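Local coordinates for protein serine--tRNA ligase, cytoplasmic (Candida albicans, PDB 3QO8) that catalyses the two-step attachment of serine to tRNA(Ser), first activating serine with ATP and then passing it to the acceptor end of the tRNA, at residues M1-V9 against L101-I111; R379-I387 against K395-S403. All blocks are in the same frame, centred on the assembly; numbering follows the deposited sequence. Where two conformers were deposited one is given.

Contact 1. Residues M1-V9 against L101-I111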
loop_
_atom_site.group_PDB
_atom_site.type_symbol
_atom_site.label_atom_id
_atom_site.label_comp_id
_atom_site.label_asym_id
_atom_site.label_seq_id
_atom_site.Cartn_x
_atom_site.Cartn_y
_atom_site.Cartn_z
ATOM N N MET A 1 -16.377 -19.898 -10.481
ATOM C CA MET A 1 -16.356 -21.229 -11.069
ATOM C C MET A 1 -17.538 -21.395 -12.014
ATOM O O MET A 1 -18.416 -20.535 -12.081
ATOM C CB MET A 1 -16.418 -22.296 -9.978
ATOM C CG MET A 1 -17.800 -22.467 -9.393
ATOM S SD MET A 1 -17.768 -22.676 -7.608
ATOM C CE MET A 1 -16.528 -23.959 -7.463
ATOM N N LEU A 2 -17.542 -22.493 -12.759
ATOM C CA LEU A 2 -18.648 -22.818 -13.640
ATOM C C LEU A 2 -19.823 -23.334 -12.823
ATOM O O LEU A 2 -19.643 -23.812 -11.710
ATOM C CB LEU A 2 -18.221 -23.900 -14.639
ATOM C CG LEU A 2 -17.027 -23.571 -15.539
ATOM C CD1 LEU A 2 -16.695 -24.777 -16.431
ATOM C CD2 LEU A 2 -17.331 -22.346 -16.388
ATOM N N ASP A 3 -21.022 -23.239 -13.387
ATOM C CA ASP A 3 -22.205 -23.805 -12.759
ATOM C C ASP A 3 -22.092 -25.321 -12.679
ATOM O O ASP A 3 -21.589 -25.966 -13.601
ATOM C CB ASP A 3 -23.441 -23.422 -13.545
ATOM N N ILE A 4 -22.566 -25.885 -11.575
ATOM C CA ILE A 4 -22.656 -27.330 -11.425
ATOM C C ILE A 4 -23.356 -27.954 -12.643
ATOM O O ILE A 4 -22.883 -28.938 -13.213
ATOM C CB ILE A 4 -23.429 -27.685 -10.143
ATOM C CG1 ILE A 4 -23.588 -29.198 -9.997
ATOM C CG2 ILE A 4 -24.785 -26.991 -10.134
ATOM C CD1 ILE A 4 -22.303 -29.908 -9.658
ATOM N N ASN A 5 -24.468 -27.356 -13.056
ATOM C CA ASN A 5 -25.282 -27.921 -14.125
ATOM C C ASN A 5 -24.562 -27.983 -15.469
ATOM O O ASN A 5 -24.936 -28.765 -16.348
ATOM C CB ASN A 5 -26.624 -27.187 -14.234
ATOM C CG ASN A 5 -27.578 -27.560 -13.120
ATOM O OD1 ASN A 5 -27.303 -28.463 -12.335
ATOM N ND2 ASN A 5 -28.710 -26.868 -13.043
ATOM N N ALA A 6 -23.512 -27.178 -15.623
ATOM C CA ALA A 6 -22.722 -27.211 -16.852
ATOM C C ALA A 6 -22.094 -28.583 -17.091
ATOM O O ALA A 6 -21.827 -28.959 -18.230
ATOM C CB ALA A 6 -21.644 -26.129 -16.830
ATOM N N PHE A 7 -21.847 -29.323 -16.017
ATOM C CA PHE A 7 -21.204 -30.638 -16.113
ATOM C C PHE A 7 -22.217 -31.758 -16.353
ATOM O O PHE A 7 -21.841 -32.902 -16.574
ATOM C CB PHE A 7 -20.425 -30.948 -14.825
ATOM C CG PHE A 7 -19.300 -29.984 -14.548
ATOM C CD1 PHE A 7 -17.990 -30.320 -14.858
ATOM C CD2 PHE A 7 -19.557 -28.745 -13.980
ATOM C CE1 PHE A 7 -16.951 -29.436 -14.616
ATOM C CE2 PHE A 7 -18.528 -27.853 -13.732
ATOM C CZ PHE A 7 -17.218 -28.200 -14.053
ATOM N N LEU A 8 -23.502 -31.428 -16.293
ATOM C CA LEU A 8 -24.549 -32.449 -16.233
ATOM C C LEU A 8 -25.425 -32.453 -17.479
ATOM O O LEU A 8 -26.262 -31.567 -17.668
ATOM C CB LEU A 8 -25.402 -32.235 -14.984
ATOM C CG LEU A 8 -24.549 -32.176 -13.712
ATOM C CD1 LEU A 8 -25.380 -31.771 -12.500
ATOM C CD2 LEU A 8 -23.851 -33.522 -13.500
ATOM N N VAL A 9 -25.213 -33.454 -18.326
ATOM C CA VAL A 9 -25.974 -33.603 -19.558
ATOM C C VAL A 9 -27.472 -33.602 -19.271
ATOM O O VAL A 9 -28.261 -33.021 -20.016
ATOM C CB VAL A 9 -25.601 -34.913 -20.290
ATOM C CG1 VAL A 9 -26.788 -35.461 -21.032
ATOM C CG2 VAL A 9 -24.449 -34.670 -21.239
ATOM N N LEU A 101 -16.993 -31.939 -4.055
ATOM C CA LEU A 101 -17.515 -31.613 -5.369
ATOM C C LEU A 101 -17.171 -30.164 -5.704
ATOM O O LEU A 101 -16.578 -29.889 -6.740
ATOM C CB LEU A 101 -19.024 -31.854 -5.423
ATOM C CG LEU A 101 -19.765 -31.385 -6.667
ATOM C CD1 LEU A 101 -19.338 -32.199 -7.879
ATOM C CD2 LEU A 101 -21.255 -31.516 -6.431
ATOM N N ARG A 102 -17.506 -29.239 -4.811
ATOM C CA ARG A 102 -17.217 -27.832 -5.071
ATOM C C ARG A 102 -15.715 -27.550 -5.175
ATOM O O ARG A 102 -15.283 -26.688 -5.945
ATOM C CB ARG A 102 -17.892 -26.940 -4.032
ATOM C CG ARG A 102 -19.406 -27.104 -4.040
ATOM C CD ARG A 102 -20.106 -26.240 -3.010
ATOM N NE ARG A 102 -21.545 -26.484 -3.021
ATOM C CZ ARG A 102 -22.408 -25.852 -3.814
ATOM N NH1 ARG A 102 -21.980 -24.923 -4.659
ATOM N NH2 ARG A 102 -23.700 -26.146 -3.758
ATOM N N SER A 103 -14.923 -28.294 -4.414
ATOM C CA SER A 103 -13.474 -28.159 -4.464
ATOM C C SER A 103 -12.948 -28.517 -5.842
ATOM O O SER A 103 -12.047 -27.860 -6.365
ATOM C CB SER A 103 -12.823 -29.064 -3.422
ATOM O OG SER A 103 -11.442 -29.227 -3.687
ATOM N N LYS A 104 -13.507 -29.576 -6.421
ATOM C CA LYS A 104 -13.108 -30.013 -7.748
ATOM C C LYS A 104 -13.572 -29.020 -8.802
ATOM O O LYS A 104 -12.803 -28.631 -9.674
ATOM C CB LYS A 104 -13.644 -31.410 -8.047
ATOM C CG LYS A 104 -12.882 -32.512 -7.332
ATOM C CD LYS A 104 -13.287 -33.889 -7.835
ATOM C CE LYS A 104 -12.470 -34.982 -7.164
ATOM N NZ LYS A 104 -11.012 -34.811 -7.395
ATOM N N ILE A 105 -14.827 -28.600 -8.715
ATOM C CA ILE A 105 -15.355 -27.653 -9.684
ATOM C C ILE A 105 -14.537 -26.368 -9.675
ATOM O O ILE A 105 -14.304 -25.753 -10.720
ATOM C CB ILE A 105 -16.826 -27.354 -9.423
ATOM C CG1 ILE A 105 -17.664 -28.601 -9.741
ATOM C CG2 ILE A 105 -17.275 -26.148 -10.236
ATOM C CD1 ILE A 105 -19.091 -28.507 -9.285
ATOM N N ASN A 106 -14.071 -25.989 -8.492
ATOM C CA ASN A 106 -13.259 -24.791 -8.341
ATOM C C ASN A 106 -11.949 -24.842 -9.122
ATOM O O ASN A 106 -11.397 -23.807 -9.487
ATOM C CB ASN A 106 -12.980 -24.518 -6.862
ATOM C CG ASN A 106 -12.152 -23.278 -6.654
ATOM O OD1 ASN A 106 -12.617 -22.163 -6.891
ATOM N ND2 ASN A 106 -10.914 -23.460 -6.204
ATOM N N GLN A 107 -11.457 -26.048 -9.372
ATOM C CA GLN A 107 -10.218 -26.227 -10.119
ATOM C C GLN A 107 -10.389 -26.053 -11.637
ATOM O O GLN A 107 -9.413 -25.820 -12.347
ATOM C CB GLN A 107 -9.622 -27.603 -9.834
ATOM C CG GLN A 107 -9.305 -27.867 -8.383
ATOM C CD GLN A 107 -8.665 -29.219 -8.188
ATOM O OE1 GLN A 107 -7.705 -29.565 -8.878
ATOM N NE2 GLN A 107 -9.200 -30.001 -7.261
ATOM N N VAL A 108 -11.621 -26.158 -12.128
ATOM C CA VAL A 108 -11.875 -26.090 -13.563
ATOM C C VAL A 108 -11.920 -24.645 -14.063
ATOM O O VAL A 108 -12.693 -23.823 -13.563
ATOM C CB VAL A 108 -13.188 -26.804 -13.938
ATOM C CG1 VAL A 108 -13.434 -26.728 -15.447
ATOM C CG2 VAL A 108 -13.157 -28.256 -13.466
ATOM N N GLY A 109 -11.090 -24.343 -15.054
ATOM C CA GLY A 109 -11.064 -23.022 -15.654
ATOM C C GLY A 109 -12.323 -22.709 -16.437
ATOM O O GLY A 109 -13.079 -23.602 -16.814
ATOM N N ASN A 110 -12.557 -21.423 -16.664
ATOM C CA ASN A 110 -13.696 -20.967 -17.445
ATOM C C ASN A 110 -13.630 -21.561 -18.866
ATOM O O ASN A 110 -12.547 -21.909 -19.355
ATOM C CB ASN A 110 -13.677 -19.438 -17.505
ATOM C CG ASN A 110 -15.033 -18.851 -17.818
ATOM O OD1 ASN A 110 -15.995 -19.576 -18.030
ATOM N ND2 ASN A 110 -15.118 -17.523 -17.824
ATOM N N ILE A 111 -14.779 -21.683 -19.524
ATOM C CA ILE A 111 -14.810 -22.211 -20.892
ATOM C C ILE A 111 -14.107 -21.269 -21.851
ATOM O O ILE A 111 -14.525 -20.123 -22.030
ATOM C CB ILE A 111 -16.245 -22.405 -21.409
ATOM C CG1 ILE A 111 -17.041 -23.302 -20.460
ATOM C CG2 ILE A 111 -16.228 -22.972 -22.838
ATOM C CD1 ILE A 111 -16.287 -24.510 -20.034
HETATM O O HOH W 1 -13.854 -20.128 -9.064
HETATM O O HOH W 2 -15.208 -24.300 -12.553
#

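Contact 2. Residues R379-I387 against K395-S403. With SSA (5'-O-(N-(L-seryl)-sulfamoyl)adenosine), chain B.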
loop_
_atom_site.group_PDB
_atom_site.type_symbol
_atom_site.label_atom_id
_atom_site.label_comp_id
_atom_site.label_asym_id
_atom_site.label_seq_id
_atom_site.Cartn_x
_atom_site.Cartn_y
_atom_site.Cartn_z
ATOM N N ARG A 379 -20.570 -15.672 -10.421
ATOM C CA ARG A 379 -21.226 -16.832 -9.817
ATOM C C ARG A 379 -20.685 -17.032 -8.407
ATOM O O ARG A 379 -21.434 -17.252 -7.464
ATOM C CB ARG A 379 -21.022 -18.106 -10.666
ATOM C CG ARG A 379 -21.656 -19.364 -10.059
ATOM C CD ARG A 379 -21.638 -20.567 -11.044
ATOM N NE ARG A 379 -22.518 -20.339 -12.187
ATOM C CZ ARG A 379 -22.111 -19.886 -13.368
ATOM N NH1 ARG A 379 -20.823 -19.633 -13.588
ATOM N NH2 ARG A 379 -22.991 -19.694 -14.337
ATOM N N ASN A 380 -19.370 -16.934 -8.255
ATOM C CA ASN A 380 -18.761 -17.143 -6.945
ATOM C C ASN A 380 -19.131 -16.033 -5.955
ATOM O O ASN A 380 -19.356 -16.287 -4.773
ATOM C CB ASN A 380 -17.243 -17.276 -7.078
ATOM C CG ASN A 380 -16.627 -18.060 -5.942
ATOM O OD1 ASN A 380 -17.320 -18.778 -5.222
ATOM N ND2 ASN A 380 -15.318 -17.934 -5.776
ATOM N N LEU A 381 -19.227 -14.809 -6.461
ATOM C CA LEU A 381 -19.525 -13.637 -5.634
ATOM C C LEU A 381 -21.028 -13.364 -5.532
ATOM O O LEU A 381 -21.454 -12.430 -4.846
ATOM C CB LEU A 381 -18.796 -12.427 -6.213
ATOM C CG LEU A 381 -17.271 -12.513 -6.079
ATOM C CD1 LEU A 381 -16.566 -11.617 -7.107
ATOM C CD2 LEU A 381 -16.846 -12.158 -4.650
ATOM N N GLU A 382 -21.817 -14.186 -6.218
ATOM C CA GLU A 382 -23.275 -14.050 -6.241
ATOM C C GLU A 382 -23.719 -12.657 -6.670
ATOM O O GLU A 382 -24.399 -11.946 -5.919
ATOM C CB GLU A 382 -23.883 -14.416 -4.881
ATOM C CG GLU A 382 -23.599 -15.844 -4.436
ATOM C CD GLU A 382 -24.370 -16.885 -5.231
ATOM O OE1 GLU A 382 -25.267 -16.506 -6.012
ATOM O OE2 GLU A 382 -24.084 -18.091 -5.067
ATOM N N ILE A 383 -23.330 -12.268 -7.879
ATOM C CA ILE A 383 -23.757 -10.995 -8.441
ATOM C C ILE A 383 -24.779 -11.267 -9.537
ATOM O O ILE A 383 -24.429 -11.547 -10.683
ATOM C CB ILE A 383 -22.576 -10.181 -8.988
ATOM C CG1 ILE A 383 -21.478 -10.075 -7.929
ATOM C CG2 ILE A 383 -23.051 -8.792 -9.443
ATOM C CD1 ILE A 383 -20.203 -9.362 -8.429
ATOM N N ARG A 384 -26.055 -11.203 -9.169
ATOM C CA ARG A 384 -27.117 -11.660 -10.053
ATOM C C ARG A 384 -27.546 -10.618 -11.078
ATOM O O ARG A 384 -27.439 -9.411 -10.853
ATOM C CB ARG A 384 -28.332 -12.154 -9.250
ATOM C CG ARG A 384 -28.005 -13.314 -8.332
ATOM C CD ARG A 384 -29.242 -13.855 -7.624
ATOM N NE ARG A 384 -30.220 -14.386 -8.567
ATOM C CZ ARG A 384 -31.259 -15.140 -8.218
ATOM N NH1 ARG A 384 -31.450 -15.461 -6.940
ATOM N NH2 ARG A 384 -32.106 -15.572 -9.144
ATOM N N CYS A 385 -28.041 -11.115 -12.202
ATOM C CA CYS A 385 -28.495 -10.277 -13.293
ATOM C C CYS A 385 -29.900 -10.682 -13.735
ATOM O O CYS A 385 -30.127 -11.821 -14.141
ATOM C CB CYS A 385 -27.539 -10.406 -14.476
ATOM S SG CYS A 385 -27.932 -9.309 -15.844
ATOM N N GLY A 386 -30.831 -9.740 -13.654
ATOM C CA GLY A 386 -32.183 -9.927 -14.150
ATOM C C GLY A 386 -32.970 -11.079 -13.545
ATOM O O GLY A 386 -32.578 -11.656 -12.520
ATOM N N ILE A 387 -34.092 -11.388 -14.200
ATOM C CA ILE A 387 -34.999 -12.485 -13.846
ATOM C C ILE A 387 -34.890 -12.947 -12.399
ATOM O O ILE A 387 -35.899 -13.104 -11.714
ATOM C CB ILE A 387 -34.828 -13.698 -14.796
ATOM C CG1 ILE A 387 -35.898 -14.757 -14.520
ATOM C CG2 ILE A 387 -33.431 -14.293 -14.672
ATOM C CD1 ILE A 387 -35.817 -15.961 -15.435
ATOM N N LYS A 395 -29.655 -19.786 -11.690
ATOM C CA LYS A 395 -29.470 -18.362 -11.433
ATOM C C LYS A 395 -28.704 -17.725 -12.583
ATOM O O LYS A 395 -27.779 -18.324 -13.130
ATOM C CB LYS A 395 -28.713 -18.139 -10.121
ATOM C CG LYS A 395 -29.400 -18.680 -8.869
ATOM C CD LYS A 395 -28.733 -18.119 -7.617
ATOM C CE LYS A 395 -29.396 -18.611 -6.336
ATOM N NZ LYS A 395 -28.913 -17.869 -5.125
ATOM N N LYS A 396 -29.099 -16.520 -12.969
ATOM C CA LYS A 396 -28.369 -15.795 -14.000
ATOM C C LYS A 396 -27.516 -14.699 -13.356
ATOM O O LYS A 396 -28.003 -13.910 -12.540
ATOM C CB LYS A 396 -29.317 -15.200 -15.041
ATOM C CG LYS A 396 -28.598 -14.454 -16.155
ATOM C CD LYS A 396 -29.548 -14.024 -17.271
ATOM C CE LYS A 396 -30.242 -12.717 -16.937
ATOM N NZ LYS A 396 -31.054 -12.204 -18.073
ATOM N N TYR A 397 -26.238 -14.670 -13.720
ATOM C CA TYR A 397 -25.294 -13.715 -13.157
ATOM C C TYR A 397 -24.830 -12.714 -14.215
ATOM O O TYR A 397 -24.925 -12.976 -15.424
ATOM C CB TYR A 397 -24.086 -14.459 -12.582
ATOM C CG TYR A 397 -24.454 -15.440 -11.499
ATOM C CD1 TYR A 397 -24.755 -14.993 -10.217
ATOM C CD2 TYR A 397 -24.524 -16.810 -11.752
ATOM C CE1 TYR A 397 -25.098 -15.873 -9.215
ATOM C CE2 TYR A 397 -24.879 -17.708 -10.742
ATOM C CZ TYR A 397 -25.162 -17.225 -9.479
ATOM O OH TYR A 397 -25.504 -18.067 -8.447
ATOM N N VAL A 398 -24.344 -11.561 -13.758
ATOM C CA VAL A 398 -23.746 -10.582 -14.654
ATOM C C VAL A 398 -22.468 -11.172 -15.233
ATOM O O VAL A 398 -21.944 -12.168 -14.734
ATOM C CB VAL A 398 -23.360 -9.288 -13.900
ATOM C CG1 VAL A 398 -24.593 -8.606 -13.326
ATOM C CG2 VAL A 398 -22.363 -9.602 -12.794
ATOM N N HIS A 399 -21.955 -10.559 -16.286
ATOM C CA HIS A 399 -20.613 -10.894 -16.724
ATOM C C HIS A 399 -19.678 -9.819 -16.207
ATOM O O HIS A 399 -20.064 -8.651 -16.141
ATOM C CB HIS A 399 -20.533 -10.974 -18.251
ATOM C CG HIS A 399 -21.070 -12.253 -18.814
ATOM N ND1 HIS A 399 -20.929 -12.599 -20.139
ATOM C CD2 HIS A 399 -21.743 -13.272 -18.228
ATOM C CE1 HIS A 399 -21.493 -13.774 -20.348
ATOM N NE2 HIS A 399 -21.994 -14.205 -19.206
ATOM N N CYS A 400 -18.471 -10.230 -15.823
ATOM C CA CYS A 400 -17.421 -9.311 -15.402
ATOM C C CYS A 400 -16.281 -9.305 -16.403
ATOM O O CYS A 400 -15.842 -10.352 -16.878
ATOM C CB CYS A 400 -16.874 -9.689 -14.031
ATOM S SG CYS A 400 -18.216 -9.827 -12.806
ATOM N N LEU A 401 -15.807 -8.106 -16.698
ATOM C CA LEU A 401 -14.656 -7.921 -17.558
ATOM C C LEU A 401 -13.703 -7.000 -16.842
ATOM O O LEU A 401 -14.125 -6.149 -16.051
ATOM C CB LEU A 401 -15.080 -7.270 -18.869
ATOM C CG LEU A 401 -16.137 -7.998 -19.705
ATOM C CD1 LEU A 401 -17.507 -7.375 -19.480
ATOM C CD2 LEU A 401 -15.753 -7.916 -21.189
ATOM N N ASN A 402 -12.414 -7.162 -17.109
ATOM C CA ASN A 402 -11.435 -6.250 -16.558
ATOM C C ASN A 402 -10.368 -5.993 -17.597
ATOM O O ASN A 402 -10.050 -6.877 -18.406
ATOM C CB ASN A 402 -10.830 -6.804 -15.262
ATOM C CG ASN A 402 -9.922 -8.006 -15.501
ATOM O OD1 ASN A 402 -8.718 -7.857 -15.759
ATOM N ND2 ASN A 402 -10.492 -9.208 -15.405
ATOM N N SER A 403 -9.841 -4.774 -17.605
ATOM C CA SER A 403 -8.750 -4.440 -18.508
ATOM C C SER A 403 -7.863 -3.370 -17.900
ATOM O O SER A 403 -8.349 -2.374 -17.367
ATOM C CB SER A 403 -9.282 -3.983 -19.870
ATOM O OG SER A 403 -8.228 -3.491 -20.694
HETATM N N10 SSA B . -6.646 -6.793 -13.482
HETATM C CA SSA B . -5.905 -7.242 -14.658
HETATM C CB SSA B . -5.975 -6.183 -15.758
HETATM O OG SSA B . -5.201 -5.023 -15.391
HETATM C C9 SSA B . -4.472 -7.519 -14.300
HETATM O O9 SSA B . -4.029 -7.264 -13.187
HETATM N N8 SSA B . -3.722 -8.046 -15.263
HETATM S S1 SSA B . -2.124 -8.127 -15.179
HETATM O O1S SSA B . -1.657 -9.077 -14.210
HETATM O O2S SSA B . -1.624 -8.464 -16.471
HETATM O "O5'" SSA B . -1.557 -6.737 -14.835
HETATM C "C5'" SSA B . -1.925 -5.591 -15.583
HETATM C "C4'" SSA B . -0.666 -4.796 -15.945
HETATM O "O4'" SSA B . 0.074 -4.363 -14.797
HETATM C "C3'" SSA B . 0.340 -5.581 -16.757
HETATM O "O3'" SSA B . -0.084 -5.650 -18.127
HETATM C "C2'" SSA B . 1.596 -4.743 -16.547
HETATM O "O2'" SSA B . 1.571 -3.580 -17.397
HETATM C "C1'" SSA B . 1.460 -4.266 -15.101
HETATM N N9 SSA B . 2.225 -5.149 -14.196
HETATM C C8 SSA B . 1.950 -6.426 -13.888
HETATM N N7 SSA B . 2.898 -6.880 -13.040
HETATM C C5 SSA B . 3.758 -5.868 -12.821
HETATM C C6 SSA B . 4.896 -5.740 -12.047
HETATM N N6 SSA B . 5.321 -6.800 -11.326
HETATM N N1 SSA B . 5.558 -4.560 -12.030
HETATM C C2 SSA B . 5.121 -3.522 -12.753
HETATM N N3 SSA B . 4.015 -3.615 -13.503
HETATM C C4 SSA B . 3.332 -4.781 -13.558
HETATM O O HOH W 3 -25.588 -20.337 -13.117
HETATM O O HOH W 4 -30.683 -13.683 -11.546
#

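Contact 1. Residues M1-V9 against L101-I111
M1 and L2 run past the last turn of helix 74-107 and the chain that leaves it, M1 nearest N106 (CA to CA 5.5 Å) and L2 nearest N110, before I4-F7 coil into a 3-10 turn. No direct hydrogen bond joins the two backbones; waters do the bridging. One accepts from L2 N and donates to V108 O, the other sits between the M1 amino group and N106 OD1. I105 centres the apolar packing. Its CG2 meets M1 CE at 3.6 Å, while its CD1 reaches I4 CD1 at 3.5 Å. The M1 chain, bent at chi2 and chi3 (-50°), folds its methyl back onto the helix, where CE lies 3.4 Å from R102 O. I4 CD1 also rests on L101 CD2. F7 presents its ring edge to V108 CG2, 4.1 Å from CZ, and L2 lays its fork against the exit chain, CD1 3.6 Å from I111 CD1 and CD2 beside N110 OD1. N110 ND2 hydrogen-bonds to T374 OG1 and the carbonyl oxygen of A347. Methyl packing and bridging water thus fasten the N terminus to the end of the long helix of the tRNA-binding extension, beside the catalytic core.

Contact 2. Residues R379-I387 against K395-S403
Y397 crosses the segment 379-387 with its whole side chain. CB lies 3.5 Å from I383 O; CG stands beside the backbone N (chi1 -59°), and from there the ring runs between the helix end and R384. R379 covers one face: its CA sits 3.7 Å from the ring centroid, a CH-pi contact, and its CG follows over CE2. The guanidinium of R379 stands nearly upright to the ring, 82° between planes; NH1 pairs with D375 OD1 in a salt bridge and reaches M1 O of contact 1. On the CD1 side the ring edge runs along the I383 carbonyl, and R384 CG approaches CE1 obliquely. At the tip, Y397 OH donates to E382 OE1 (2.9 Å), on the syn side of the carboxylate but 32° out of its plane. E382, with its positive phi, is the residue of the Schellman motif that ends helix 376-381. Around the single R384-Y397 bridge, C385 N reaches K396 O at 2.8 Å and V398 N bonds to I383 O at 3.1 Å. V398 then packs CG2 on I383 CG2 (3.5 Å) and CG1 on C385 CB. K395 lays CD over one face of the R384 guanidinium, its NZ making a long salt bridge to E382 OE1. Farther along, strand 399-404 enters the class II catalytic sheet and carries N402, whose OD1 comes 3.1 Å from CA of the seryl-sulfamoyl adenosine.

From the N terminus, contact 1 closes first: the chain leaves M1-V9, passes through helices 15-25 and 30-65, and returns along helix 74-107 to L101-I111, so the loop it shuts is largely the helical tRNA-binding extension. Contact 2 opens later, in the catalytic core, and closes a short loop whose residues 388-394 are not modelled. The two are in series, neither nested nor crossed. They nevertheless touch, their centres 16 Å apart: R379 of contact 2 reaches contact 1, with NH1 3.0 Å from M1 O in a probable hydrogen bond and its CD packed against L2. Through R379, helix 376-381 of the core meets the base of the extension.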